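Side-chain contacts in NADPH-ferredoxin reductase FprA (Mycobacterium tuberculosis, PDB 1LQT), which transfers electrons between NADP(H) and ferredoxin through a bound FAD and may supply electrons to cytochrome P450 systems: residues F17-L22 with E68-D73; P58-I63 with G366-N371; F207-L212 with I249-G254; Q424-F429 with V442-L447. All blocks are in the same frame, centred on the assembly; numbering follows the deposited sequence. Where two conformers were deposited one is given.

Contact 1 (F17-L22 with E68-D73); sequences FAAASL and EKTAED
Van der Waals contact carries this meeting of two helices: Thr70, on helix 64-71, reaches across to Ala19 and Ala20 on helix 13-28. The two branches of the threonine divide the work. With chi1 at -68°, CG2 is anti to the backbone N and lies 4.0 Å from Ala19 CB, a methyl-to-methyl touch. OG1, beside the backbone N, is the branch on the Ala20 side, and Ala20 CB is 4.1 Å from Thr70 OG1. Alanine suits both places because its single methyl lets the chains come close, the CA atoms of Ala20 and Thr70 being 6.3 Å apart. Threonine suits the facing position because it is beta-branched and compact, with one branch for each methyl.

Helix 13-28 follows strand 4-9 and the glycine-rich turn at Gly10 and Gly12, the probable dinucleotide-binding motif of a Rossmann-type FAD domain. Ala19 also touches Ile8 of that strand, so its small side chain is wedged between sheet and neighbouring helix. On the sheet side of the same helix Leu22 needs more bulk, and it packs on Ile6, Ile8, Val36 and Ile101.

Polar interactions lie within the helices or lead elsewhere. Thr70 OG1 makes a weak hydrogen bond to Gln66 O, one turn earlier, which probably gives the hydroxyl some of its polar partnership beside the alanine methyls. Asp73 N bonds to Thr70 O at 3.0 Å. The Asp73 carboxylate goes on to a salt bridge with Arg75, while Ser21 OG hydrogen-bonds to Gln376 OE1 on helix 370-391.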
# COMPACT_ATOMS: atom_id res chain seq x y z
N PHE A 17 -9.14 8.22 9.33
CA PHE A 17 -8.88 9.60 9.71
C PHE A 17 -10.05 10.50 9.30
O PHE A 17 -10.47 11.37 10.06
CB PHE A 17 -7.56 10.09 9.11
CG PHE A 17 -6.31 9.42 9.69
CD1 PHE A 17 -6.13 9.22 11.04
CD2 PHE A 17 -5.29 9.04 8.85
CE1 PHE A 17 -4.99 8.63 11.51
CE2 PHE A 17 -4.14 8.46 9.36
CZ PHE A 17 -4.01 8.28 10.67
N ALA A 18 -10.62 10.25 8.13
CA ALA A 18 -11.80 11.01 7.72
C ALA A 18 -12.95 10.78 8.69
O ALA A 18 -13.63 11.71 9.09
CB ALA A 18 -12.19 10.63 6.31
N ALA A 19 -13.17 9.51 9.05
CA ALA A 19 -14.25 9.19 9.99
C ALA A 19 -14.06 9.94 11.29
O ALA A 19 -15.00 10.53 11.84
CB ALA A 19 -14.31 7.70 10.23
N ALA A 20 -12.84 9.91 11.81
CA ALA A 20 -12.57 10.59 13.05
C ALA A 20 -12.81 12.08 12.93
O ALA A 20 -13.37 12.70 13.84
CB ALA A 20 -11.15 10.31 13.54
N SER A 21 -12.39 12.67 11.82
CA SER A 21 -12.60 14.11 11.61
C SER A 21 -14.09 14.47 11.55
O SER A 21 -14.50 15.49 12.09
CB SER A 21 -11.91 14.56 10.34
OG SER A 21 -10.51 14.47 10.44
N LEU A 22 -14.89 13.64 10.92
CA LEU A 22 -16.32 13.87 10.84
C LEU A 22 -16.94 13.83 12.22
O LEU A 22 -17.75 14.70 12.59
CB LEU A 22 -16.97 12.85 9.95
CG LEU A 22 -16.66 12.97 8.45
CD1 LEU A 22 -16.92 11.65 7.73
CD2 LEU A 22 -17.44 14.12 7.81
N GLU A 68 -9.94 1.17 15.76
CA GLU A 68 -10.91 0.40 16.54
C GLU A 68 -11.68 1.31 17.50
O GLU A 68 -12.87 1.15 17.68
CB GLU A 68 -10.22 -0.71 17.31
CG GLU A 68 -9.71 -1.81 16.38
CD GLU A 68 -8.92 -2.88 17.09
OE1 GLU A 68 -7.97 -2.52 17.81
OE2 GLU A 68 -9.20 -4.05 16.89
N LYS A 69 -10.99 2.26 18.10
CA LYS A 69 -11.65 3.19 18.99
C LYS A 69 -12.67 4.02 18.23
O LYS A 69 -13.78 4.22 18.70
CB LYS A 69 -10.62 4.07 19.68
CG LYS A 69 -11.19 4.99 20.75
CD LYS A 69 -10.11 5.72 21.53
CE LYS A 69 -10.69 6.89 22.30
NZ LYS A 69 -11.78 6.41 23.18
N THR A 70 -12.34 4.47 17.02
CA THR A 70 -13.31 5.20 16.21
C THR A 70 -14.51 4.30 15.92
O THR A 70 -15.66 4.73 16.00
CB THR A 70 -12.63 5.67 14.93
OG1 THR A 70 -11.66 6.66 15.27
CG2 THR A 70 -13.63 6.30 13.95
N ALA A 71 -14.24 3.05 15.55
CA ALA A 71 -15.29 2.12 15.20
C ALA A 71 -16.21 1.78 16.37
O ALA A 71 -17.34 1.33 16.13
CB ALA A 71 -14.71 0.87 14.57
N GLU A 72 -15.78 2.02 17.60
CA GLU A 72 -16.64 1.80 18.76
C GLU A 72 -17.75 2.84 18.86
O GLU A 72 -18.70 2.65 19.58
CB GLU A 72 -15.84 1.86 20.06
CG GLU A 72 -15.03 0.63 20.39
CD GLU A 72 -15.93 -0.57 20.55
OE1 GLU A 72 -15.98 -1.42 19.63
OE2 GLU A 72 -16.61 -0.67 21.61
N ASP A 73 -17.63 3.95 18.14
CA ASP A 73 -18.63 4.98 18.24
C ASP A 73 -19.96 4.48 17.73
O ASP A 73 -20.02 3.89 16.68
CB ASP A 73 -18.19 6.18 17.40
CG ASP A 73 -18.90 7.43 17.75
OD1 ASP A 73 -20.13 7.48 17.55
OD2 ASP A 73 -18.28 8.41 18.24

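Contact 2 (P58-I63 with G366-N371); sequences PKIKSI and GVIGTN. With FAD (flavin-adenine dinucleotide), chain H; ACT (acetate ion), chain E.
The carbonyl oxygen of Ile368, the residue that faces Ile60 and Ile63, takes two N-H groups: Asn371 N at 3.1 Å from Ile368 O, and Asn371 ND2 at 2.9 Å from Ile368 O. Both come from the same face of the carbonyl plane, the side-chain amide standing 35° out of it. Asn371 ND2 also donates to FAD O3', which in turn donates to Gly366 O at 2.8 Å. Asparagine fits here because its amide joins ribityl chain and protein turn, while its OD1 is taken by Arg362. Gly366 has backbone angles at which a CB would strike the preceding carbonyl, and its N bonds the nicotinamide ribose of the bound NADP derivative.

Across the contact the meeting is apolar. Ile368 CD1 lies over the pyrimidine end of the flavin, 3.6 Å from FAD C2, and approaches Ile60 CD1 and Ile63 CG2. Both of those isoleucines have two conformers, so the exact fit, including a very short approach of Ile60 CD1 to the flavin, is doubtful.

Ile368 N donates almost straight to FAD O2, 2.9 Å away at 173°, and weakly to FAD N1. With the start of helix 370-391 close behind, this N-H would probably help to stabilise negative charge at N1 and O2 of a reduced flavin.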
# COMPACT_ATOMS: atom_id res chain seq x y z
N PRO A 58 5.62 -5.08 12.68
CA PRO A 58 4.38 -5.07 13.47
C PRO A 58 4.13 -3.79 14.25
O PRO A 58 2.96 -3.44 14.51
CB PRO A 58 4.56 -6.24 14.45
CG PRO A 58 6.05 -6.33 14.62
CD PRO A 58 6.57 -6.09 13.21
N LYS A 59 5.15 -3.06 14.65
CA LYS A 59 4.93 -1.93 15.52
C LYS A 59 4.05 -0.88 14.92
O LYS A 59 3.18 -0.37 15.60
CB LYS A 59 6.26 -1.31 15.95
CG LYS A 59 7.16 -2.19 16.69
CD LYS A 59 8.54 -1.54 16.88
CE LYS A 59 9.52 -2.48 17.54
NZ LYS A 59 10.78 -1.76 17.84
N ILE A 60 4.21 -0.53 13.67
CA ILE A 60 3.34 0.55 13.21
C ILE A 60 1.91 0.11 13.00
O ILE A 60 1.02 0.92 12.96
CB ILE A 60 3.86 1.21 12.00
CG1 ILE A 60 4.09 0.16 10.94
CG2 ILE A 60 5.14 1.94 12.33
CD1 ILE A 60 3.72 0.72 9.68
N LYS A 61 1.69 -1.19 12.91
CA LYS A 61 0.31 -1.68 12.78
C LYS A 61 -0.55 -1.36 13.98
O LYS A 61 -1.76 -1.42 13.91
CB LYS A 61 0.30 -3.17 12.47
CG LYS A 61 0.96 -3.59 11.17
CD LYS A 61 0.93 -5.09 11.00
CE LYS A 61 1.57 -5.57 9.73
NZ LYS A 61 0.72 -5.57 8.49
N SER A 62 0.07 -1.01 15.10
CA SER A 62 -0.68 -0.67 16.30
C SER A 62 -1.58 0.53 16.12
O SER A 62 -2.44 0.77 16.96
CB SER A 62 0.29 -0.40 17.47
OG SER A 62 1.06 0.75 17.19
N ILE A 63 -1.39 1.31 15.04
CA ILE A 63 -2.29 2.40 14.75
C ILE A 63 -3.73 1.88 14.60
O ILE A 63 -4.67 2.61 14.76
CB ILE A 63 -1.83 3.12 13.43
CG1 ILE A 63 -2.67 4.37 13.12
CG2 ILE A 63 -1.89 2.19 12.24
CD1 ILE A 63 -2.53 5.48 14.15
N GLY A 366 3.60 8.41 0.90
CA GLY A 366 3.51 8.87 2.26
C GLY A 366 3.27 7.75 3.24
O GLY A 366 2.55 6.78 2.96
N VAL A 367 3.81 7.94 4.43
CA VAL A 367 3.57 7.07 5.55
C VAL A 367 2.11 7.21 6.01
O VAL A 367 1.38 8.11 5.61
CB VAL A 367 4.53 7.36 6.71
CG1 VAL A 367 5.96 7.02 6.32
CG2 VAL A 367 4.45 8.78 7.21
N ILE A 368 1.71 6.31 6.88
CA ILE A 368 0.34 6.30 7.34
C ILE A 368 -0.13 7.67 7.80
O ILE A 368 -1.22 8.13 7.45
CB ILE A 368 0.20 5.25 8.46
CG1 ILE A 368 0.35 3.85 7.87
CG2 ILE A 368 -1.11 5.38 9.20
CD1 ILE A 368 0.74 2.78 8.89
N GLY A 369 0.69 8.34 8.61
CA GLY A 369 0.31 9.61 9.20
C GLY A 369 0.08 10.73 8.23
O GLY A 369 -0.59 11.69 8.57
N THR A 370 0.63 10.64 7.03
CA THR A 370 0.42 11.69 6.03
C THR A 370 -1.04 11.77 5.61
O THR A 370 -1.48 12.77 5.10
CB THR A 370 1.28 11.51 4.76
OG1 THR A 370 0.97 10.28 4.06
CG2 THR A 370 2.77 11.50 5.09
N ASN A 371 -1.79 10.70 5.86
CA ASN A 371 -3.20 10.68 5.49
C ASN A 371 -4.09 11.46 6.44
O ASN A 371 -5.25 11.73 6.12
CB ASN A 371 -3.65 9.23 5.37
CG ASN A 371 -2.89 8.50 4.28
OD1 ASN A 371 -3.10 8.78 3.12
ND2 ASN A 371 -1.98 7.63 4.67
PA FAD H . -5.30 1.94 1.72
O1A FAD H . -4.84 1.22 0.52
O2A FAD H . -4.62 1.72 3.03
O5B FAD H . -6.85 1.60 1.95
C5B FAD H . -7.74 1.54 0.84
C4B FAD H . -8.91 0.66 1.27
O4B FAD H . -9.94 0.83 0.29
C3B FAD H . -8.58 -0.83 1.32
O3B FAD H . -9.03 -1.44 2.51
C2B FAD H . -9.28 -1.37 0.09
O2B FAD H . -9.62 -2.73 0.12
C1B FAD H . -10.49 -0.44 -0.00
N9A FAD H . -11.11 -0.37 -1.32
C8A FAD H . -10.46 -0.17 -2.51
N7A FAD H . -11.30 -0.14 -3.54
C5A FAD H . -12.55 -0.36 -2.98
C6A FAD H . -13.82 -0.45 -3.56
N6A FAD H . -14.06 -0.28 -4.85
N1A FAD H . -14.86 -0.66 -2.71
C2A FAD H . -14.64 -0.78 -1.38
N3A FAD H . -13.45 -0.70 -0.76
C4A FAD H . -12.44 -0.49 -1.60
N1 FAD H . 3.31 3.49 6.01
C2 FAD H . 3.89 3.58 7.24
O2 FAD H . 3.70 4.54 7.96
N3 FAD H . 4.73 2.56 7.66
C4 FAD H . 4.96 1.42 6.95
O4 FAD H . 5.71 0.52 7.40
C4X FAD H . 4.32 1.31 5.71
N5 FAD H . 4.48 0.18 4.94
C5X FAD H . 3.88 0.11 3.71
C6 FAD H . 4.05 -1.01 2.92
C7 FAD H . 3.53 -1.10 1.65
C7M FAD H . 3.73 -2.35 0.83
C8 FAD H . 2.77 -0.03 1.17
C8M FAD H . 2.19 -0.06 -0.22
C9 FAD H . 2.56 1.10 1.96
C9A FAD H . 3.10 1.18 3.23
N10 FAD H . 2.93 2.32 4.03
C10 FAD H . 3.51 2.37 5.27
C1' FAD H . 2.07 3.46 3.60
C2' FAD H . 0.61 3.25 4.01
O2' FAD H . 0.25 1.94 3.67
C3' FAD H . -0.28 4.27 3.27
O3' FAD H . 0.06 5.60 3.63
C4' FAD H . -1.77 4.19 3.60
O4' FAD H . -2.18 2.84 3.84
C5' FAD H . -2.60 4.79 2.46
O5' FAD H . -3.94 4.85 2.97
P FAD H . -5.24 4.88 2.07
O1P FAD H . -6.35 4.97 3.05
O2P FAD H . -5.19 5.92 0.99
O3P FAD H . -5.28 3.50 1.30
C ACT E . 8.31 -2.41 13.35
O ACT E . 7.97 -3.39 14.00
OXT ACT E . 9.53 -2.23 13.18
CH3 ACT E . 7.34 -1.46 12.78

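Contact 3 (F207-L212 with I249-G254); sequences FTTLEL and IKVLRG. With ODP (4-oxo-nicotinamide-adenine dinucleotide phosphate), chain I.
A chi1 of 171° spreads the two methyls of Val251 toward different residues of the facing helix, each meeting its own partner. CG1, anti to the backbone N, rests 3.9 Å from Leu212 CB. CG2, beside the N, lies 3.9 Å from Thr209 CG2. Thr209 and Leu212 stand one turn apart on helix 209-214, and the forked end of a valine is well shaped to touch both. Leu212 directs its isobutyl group at the next residue of helix 243-256: Leu212 CD1 and Leu252 CD2 are 4.2 Å apart, with the two leucines crossing at a slant. Leucine suits both places because its branched end can meet the other's methyls from a buried backbone, and Leu252 also packs on Ile225.

Thr209 serves two kinds of neighbour. Its methyl belongs to the apolar contact, while OG1 hydrogen-bonds to Asn248 OD1, a further tie to helix 243-256. Leu212 O is likewise held by Tyr255 OH.

The other face of helix 209-214 is turned to the nucleotide. Glu211 is bent at chi2 and offers its carboxylate in two directions. Thr208 OG1 donates to Glu211 OE1 over 2.6 Å, from well above the carboxylate plane, and is itself bonded by Asn157. Glu211 OE2 accepts from the carboxamide N7N of the bound NADP derivative at 3.0 Å. A threonine at the helix N-cap position thus steadies the acid, and the helix that carries it packs with its other side on helix 243-256. This is the nicotinamide end of the pocket in a Rossmann-type NADP domain, whose strands 221-224 and 265-270 flank helix 243-256 in sequence.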
# COMPACT_ATOMS: atom_id res chain seq x y z
N PHE A 207 13.96 5.82 -0.37
CA PHE A 207 14.12 5.15 0.91
C PHE A 207 14.17 6.13 2.03
O PHE A 207 14.64 7.27 1.88
CB PHE A 207 15.51 4.46 0.98
CG PHE A 207 15.79 3.48 -0.13
CD1 PHE A 207 14.89 2.49 -0.48
CD2 PHE A 207 17.01 3.50 -0.78
CE1 PHE A 207 15.19 1.59 -1.47
CE2 PHE A 207 17.31 2.62 -1.78
CZ PHE A 207 16.40 1.68 -2.13
N THR A 208 13.78 5.66 3.21
CA THR A 208 13.98 6.43 4.43
C THR A 208 14.97 5.70 5.34
O THR A 208 15.31 4.54 5.14
CB THR A 208 12.67 6.85 5.11
OG1 THR A 208 11.82 5.72 5.28
CG2 THR A 208 11.93 7.85 4.21
N THR A 209 15.46 6.42 6.35
CA THR A 209 16.69 6.00 6.99
C THR A 209 16.59 4.80 7.89
O THR A 209 17.42 3.90 7.84
CB THR A 209 17.29 7.18 7.75
OG1 THR A 209 17.30 8.37 6.93
CG2 THR A 209 18.74 6.88 8.14
N LEU A 210 15.56 4.75 8.74
CA LEU A 210 15.41 3.62 9.63
C LEU A 210 15.32 2.32 8.85
O LEU A 210 15.92 1.30 9.20
CB LEU A 210 14.19 3.81 10.52
CG LEU A 210 13.87 2.61 11.41
CD1 LEU A 210 14.95 2.34 12.41
CD2 LEU A 210 12.55 2.89 12.11
N GLU A 211 14.60 2.37 7.74
CA GLU A 211 14.41 1.21 6.91
C GLU A 211 15.73 0.75 6.29
O GLU A 211 15.99 -0.43 6.16
CB GLU A 211 13.34 1.52 5.87
CG GLU A 211 11.97 1.71 6.55
CD GLU A 211 11.77 2.99 7.41
OE1 GLU A 211 12.46 4.05 7.19
OE2 GLU A 211 10.91 2.95 8.37
N LEU A 212 16.59 1.70 5.90
CA LEU A 212 17.92 1.31 5.45
C LEU A 212 18.76 0.74 6.59
O LEU A 212 19.48 -0.23 6.39
CB LEU A 212 18.64 2.50 4.84
CG LEU A 212 18.17 2.96 3.46
CD1 LEU A 212 18.85 4.26 3.09
CD2 LEU A 212 18.46 1.85 2.44
N ILE A 249 22.66 8.69 3.14
CA ILE A 249 23.96 8.50 2.52
C ILE A 249 24.97 8.05 3.57
O ILE A 249 25.82 7.22 3.27
CB ILE A 249 24.39 9.77 1.76
CG1 ILE A 249 23.45 10.05 0.58
CG2 ILE A 249 25.83 9.67 1.26
CD1 ILE A 249 23.13 8.90 -0.32
N LYS A 250 24.86 8.54 4.80
CA LYS A 250 25.75 8.06 5.86
C LYS A 250 25.59 6.55 6.04
O LYS A 250 26.56 5.81 6.18
CB LYS A 250 25.45 8.78 7.18
CG LYS A 250 25.87 10.24 7.22
CD LYS A 250 25.39 10.94 8.50
CE LYS A 250 25.65 12.46 8.49
NZ LYS A 250 25.18 13.11 9.77
N VAL A 251 24.35 6.09 6.03
CA VAL A 251 24.07 4.67 6.18
C VAL A 251 24.61 3.86 4.99
O VAL A 251 25.25 2.82 5.17
CB VAL A 251 22.59 4.44 6.39
CG1 VAL A 251 22.26 2.97 6.34
CG2 VAL A 251 22.14 5.06 7.72
N LEU A 252 24.40 4.36 3.79
CA LEU A 252 24.90 3.67 2.61
C LEU A 252 26.43 3.59 2.60
O LEU A 252 26.98 2.58 2.22
CB LEU A 252 24.40 4.33 1.32
CG LEU A 252 22.89 4.30 1.10
CD1 LEU A 252 22.60 4.98 -0.21
CD2 LEU A 252 22.28 2.90 1.13
N ARG A 253 27.09 4.68 2.98
CA ARG A 253 28.54 4.64 3.08
C ARG A 253 28.98 3.56 4.07
O ARG A 253 29.97 2.86 3.84
CB ARG A 253 29.11 5.99 3.52
CG ARG A 253 28.95 7.14 2.53
CD ARG A 253 29.83 8.32 2.87
NE ARG A 253 29.52 9.52 2.12
CZ ARG A 253 29.84 9.71 0.86
NH1 ARG A 253 30.49 8.78 0.19
NH2 ARG A 253 29.52 10.86 0.28
N GLY A 254 28.26 3.45 5.19
CA GLY A 254 28.59 2.42 6.16
C GLY A 254 28.52 1.04 5.54
O GLY A 254 29.38 0.20 5.77
O1X ODP I . 13.48 7.78 -10.19
P2B ODP I . 12.31 7.68 -9.26
O2X ODP I . 12.49 8.45 -7.97
O3X ODP I . 10.98 8.00 -9.92
O2B ODP I . 12.30 6.11 -8.87
C2B ODP I . 11.15 5.47 -8.31
C3B ODP I . 11.25 5.16 -6.83
O3B ODP I . 12.56 4.73 -6.51
C1B ODP I . 11.02 4.12 -8.90
N9A ODP I . 10.56 4.04 -10.26
C8A ODP I . 9.40 4.51 -10.80
N7A ODP I . 9.28 4.20 -12.08
C5A ODP I . 10.41 3.48 -12.40
C4A ODP I . 11.21 3.39 -11.27
N3A ODP I . 12.40 2.74 -11.20
C2A ODP I . 12.78 2.18 -12.36
N1A ODP I . 12.05 2.20 -13.52
C6A ODP I . 10.86 2.86 -13.55
N6A ODP I . 10.15 2.80 -14.69
O4B ODP I . 10.07 3.49 -8.05
C4B ODP I . 10.30 3.96 -6.71
C5B ODP I . 8.99 4.31 -6.08
O5B ODP I . 9.23 4.59 -4.72
PA ODP I . 8.06 5.23 -3.84
O1A ODP I . 8.62 5.52 -2.52
O2A ODP I . 7.39 6.33 -4.56
O3 ODP I . 6.98 4.06 -3.80
PN ODP I . 6.86 2.70 -2.92
O1N ODP I . 8.19 2.10 -2.68
O2N ODP I . 5.81 1.93 -3.62
O5D ODP I . 6.35 3.22 -1.52
C5D ODP I . 5.04 3.85 -1.45
C4D ODP I . 4.98 4.67 -0.19
O4D ODP I . 4.83 3.86 0.97
C1D ODP I . 5.85 4.19 1.91
C2D ODP I . 6.92 4.81 1.11
O2D ODP I . 7.91 5.46 1.83
C3D ODP I . 6.21 5.53 0.02
O3D ODP I . 5.86 6.81 0.50
N1N ODP I . 6.14 3.12 2.80
C2N ODP I . 6.72 3.44 4.05
C3N ODP I . 7.36 2.47 4.73
C7N ODP I . 7.98 2.95 6.05
N7N ODP I . 8.63 2.04 6.73
O7N ODP I . 7.84 4.16 6.36
C4N ODP I . 7.53 1.16 4.26
O99 ODP I . 8.19 0.26 4.87
C5N ODP I . 6.94 0.85 2.95
C6N ODP I . 6.27 1.87 2.23

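Contact 4 (Q424-F429 with V442-L447); sequences QVIDAF and VKLASL
Leu444 meets Ile426 and Phe429 in the C-terminal helical region of the chain, between helix 420-434 and the loop that leads to helix 447-454. The loop is first tied at Val442, whose backbone hydrogen-bonds with that of Glu430. The CB of Lys443 points away from 424-429, and its long extended chain, lying on Glu430, delivers NZ to the carbonyls of Arg50 and Asn133, a natural task for lysine.

Leu444 then points back and makes the contact, its backbone N being held by Glu430 OE2. Its forked end reaches the Phe429 ring with both methyls: CD2 lies 3.8 Å from Phe429 CE2, and CD1 lies 4.0 Å from Phe429 CD2. The two side chains cross at about a right angle, the ring having been brought round by a chi1 of -173°. On the buried side Leu444 CD1 is 4.3 Å from Ile426 CG2. Leucine suits the spot because its two methyls can serve several apolar neighbours at once, Leu450 and Ile453 of the final helix among them.

Ser446, a classic N-cap residue, stands just before that helix; its side chain caps a backbone N of the first turn, and its OG also hydrogen-bonds to Glu449 OE2.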
# COMPACT_ATOMS: atom_id res chain seq x y z
N GLN A 424 -15.01 -8.77 14.03
CA GLN A 424 -14.37 -9.06 15.31
C GLN A 424 -14.18 -10.55 15.53
O GLN A 424 -13.23 -10.96 16.18
CB GLN A 424 -15.14 -8.39 16.45
CG GLN A 424 -15.00 -6.87 16.42
CD GLN A 424 -15.91 -6.16 17.37
OE1 GLN A 424 -16.40 -6.72 18.31
NE2 GLN A 424 -16.12 -4.89 17.15
N VAL A 425 -15.08 -11.36 14.99
CA VAL A 425 -14.93 -12.82 15.03
C VAL A 425 -13.75 -13.26 14.17
O VAL A 425 -12.93 -14.05 14.62
CB VAL A 425 -16.23 -13.52 14.60
CG1 VAL A 425 -16.08 -15.02 14.59
CG2 VAL A 425 -17.38 -13.12 15.52
N ILE A 426 -13.66 -12.78 12.93
CA ILE A 426 -12.50 -13.06 12.10
C ILE A 426 -11.21 -12.70 12.85
O ILE A 426 -10.27 -13.47 12.88
CB ILE A 426 -12.57 -12.28 10.78
CG1 ILE A 426 -13.69 -12.84 9.88
CG2 ILE A 426 -11.23 -12.32 10.04
CD1 ILE A 426 -14.02 -11.98 8.67
N ASP A 427 -11.18 -11.49 13.41
CA ASP A 427 -10.01 -10.99 14.10
C ASP A 427 -9.62 -11.93 15.25
O ASP A 427 -8.45 -12.30 15.40
CB ASP A 427 -10.30 -9.59 14.60
CG ASP A 427 -9.16 -8.95 15.31
OD1 ASP A 427 -8.01 -9.09 14.86
OD2 ASP A 427 -9.38 -8.33 16.36
N ALA A 428 -10.60 -12.29 16.06
CA ALA A 428 -10.33 -13.17 17.17
C ALA A 428 -9.82 -14.52 16.70
O ALA A 428 -8.92 -15.10 17.32
CB ALA A 428 -11.59 -13.33 18.00
N PHE A 429 -10.41 -15.05 15.65
CA PHE A 429 -9.98 -16.32 15.10
C PHE A 429 -8.52 -16.26 14.68
O PHE A 429 -7.73 -17.14 15.00
CB PHE A 429 -10.88 -16.65 13.91
CG PHE A 429 -10.69 -18.02 13.32
CD1 PHE A 429 -11.56 -19.06 13.62
CD2 PHE A 429 -9.65 -18.28 12.44
CE1 PHE A 429 -11.42 -20.29 13.05
CE2 PHE A 429 -9.49 -19.51 11.89
CZ PHE A 429 -10.38 -20.52 12.20
N VAL A 442 -2.56 -15.61 12.55
CA VAL A 442 -2.44 -16.33 11.28
C VAL A 442 -3.65 -15.93 10.50
O VAL A 442 -4.77 -16.16 10.92
CB VAL A 442 -2.36 -17.87 11.44
CG1 VAL A 442 -2.24 -18.51 10.09
CG2 VAL A 442 -1.23 -18.26 12.34
N LYS A 443 -3.43 -15.29 9.36
CA LYS A 443 -4.50 -14.75 8.57
C LYS A 443 -5.21 -15.78 7.73
O LYS A 443 -4.62 -16.69 7.19
CB LYS A 443 -3.97 -13.65 7.66
CG LYS A 443 -3.52 -12.41 8.39
CD LYS A 443 -2.94 -11.41 7.42
CE LYS A 443 -2.50 -10.16 8.11
NZ LYS A 443 -1.78 -9.24 7.14
N LEU A 444 -6.52 -15.56 7.60
CA LEU A 444 -7.35 -16.29 6.66
C LEU A 444 -7.10 -15.62 5.29
O LEU A 444 -7.35 -14.42 5.11
CB LEU A 444 -8.80 -16.18 7.10
CG LEU A 444 -9.10 -16.87 8.43
CD1 LEU A 444 -10.40 -16.37 8.99
CD2 LEU A 444 -9.16 -18.38 8.24
N ALA A 445 -6.59 -16.39 4.34
CA ALA A 445 -5.96 -15.85 3.15
C ALA A 445 -6.82 -15.85 1.89
O ALA A 445 -6.37 -15.40 0.85
CB ALA A 445 -4.65 -16.58 2.87
N SER A 446 -8.03 -16.35 2.00
CA SER A 446 -8.97 -16.37 0.88
C SER A 446 -10.31 -15.82 1.33
O SER A 446 -10.66 -15.89 2.50
CB SER A 446 -9.18 -17.79 0.34
OG SER A 446 -9.86 -18.61 1.28
N LEU A 447 -11.09 -15.32 0.37
CA LEU A 447 -12.42 -14.87 0.66
C LEU A 447 -13.24 -16.01 1.25
O LEU A 447 -13.96 -15.83 2.21
CB LEU A 447 -13.09 -14.33 -0.60
CG LEU A 447 -14.50 -13.78 -0.38
CD1 LEU A 447 -14.55 -12.68 0.65
CD2 LEU A 447 -15.05 -13.30 -1.71

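Overall arrangement
Contact 2 stands at the middle, with its centre 16 Å from that of contact 1, 20 Å from contact 3 and 21 Å from contact 4. Contacts 1 and 2 interlock along the chain, their segments alternating, and touch where Phe17 CE2 comes 3.5 Å from Ile368 O. Contact 3 falls entirely within the long chain excursion between 58-63 and 366-371, beside the parallel sheet of the NADP domain. Contact 4 comes last, near contact 1 beside the FAD domain, where Glu72 packs on Gln424. The flavin ring end of FAD lies where the FAD and NADP domains meet, with the nicotinamide derivative bridging from contact 2 to contact 3.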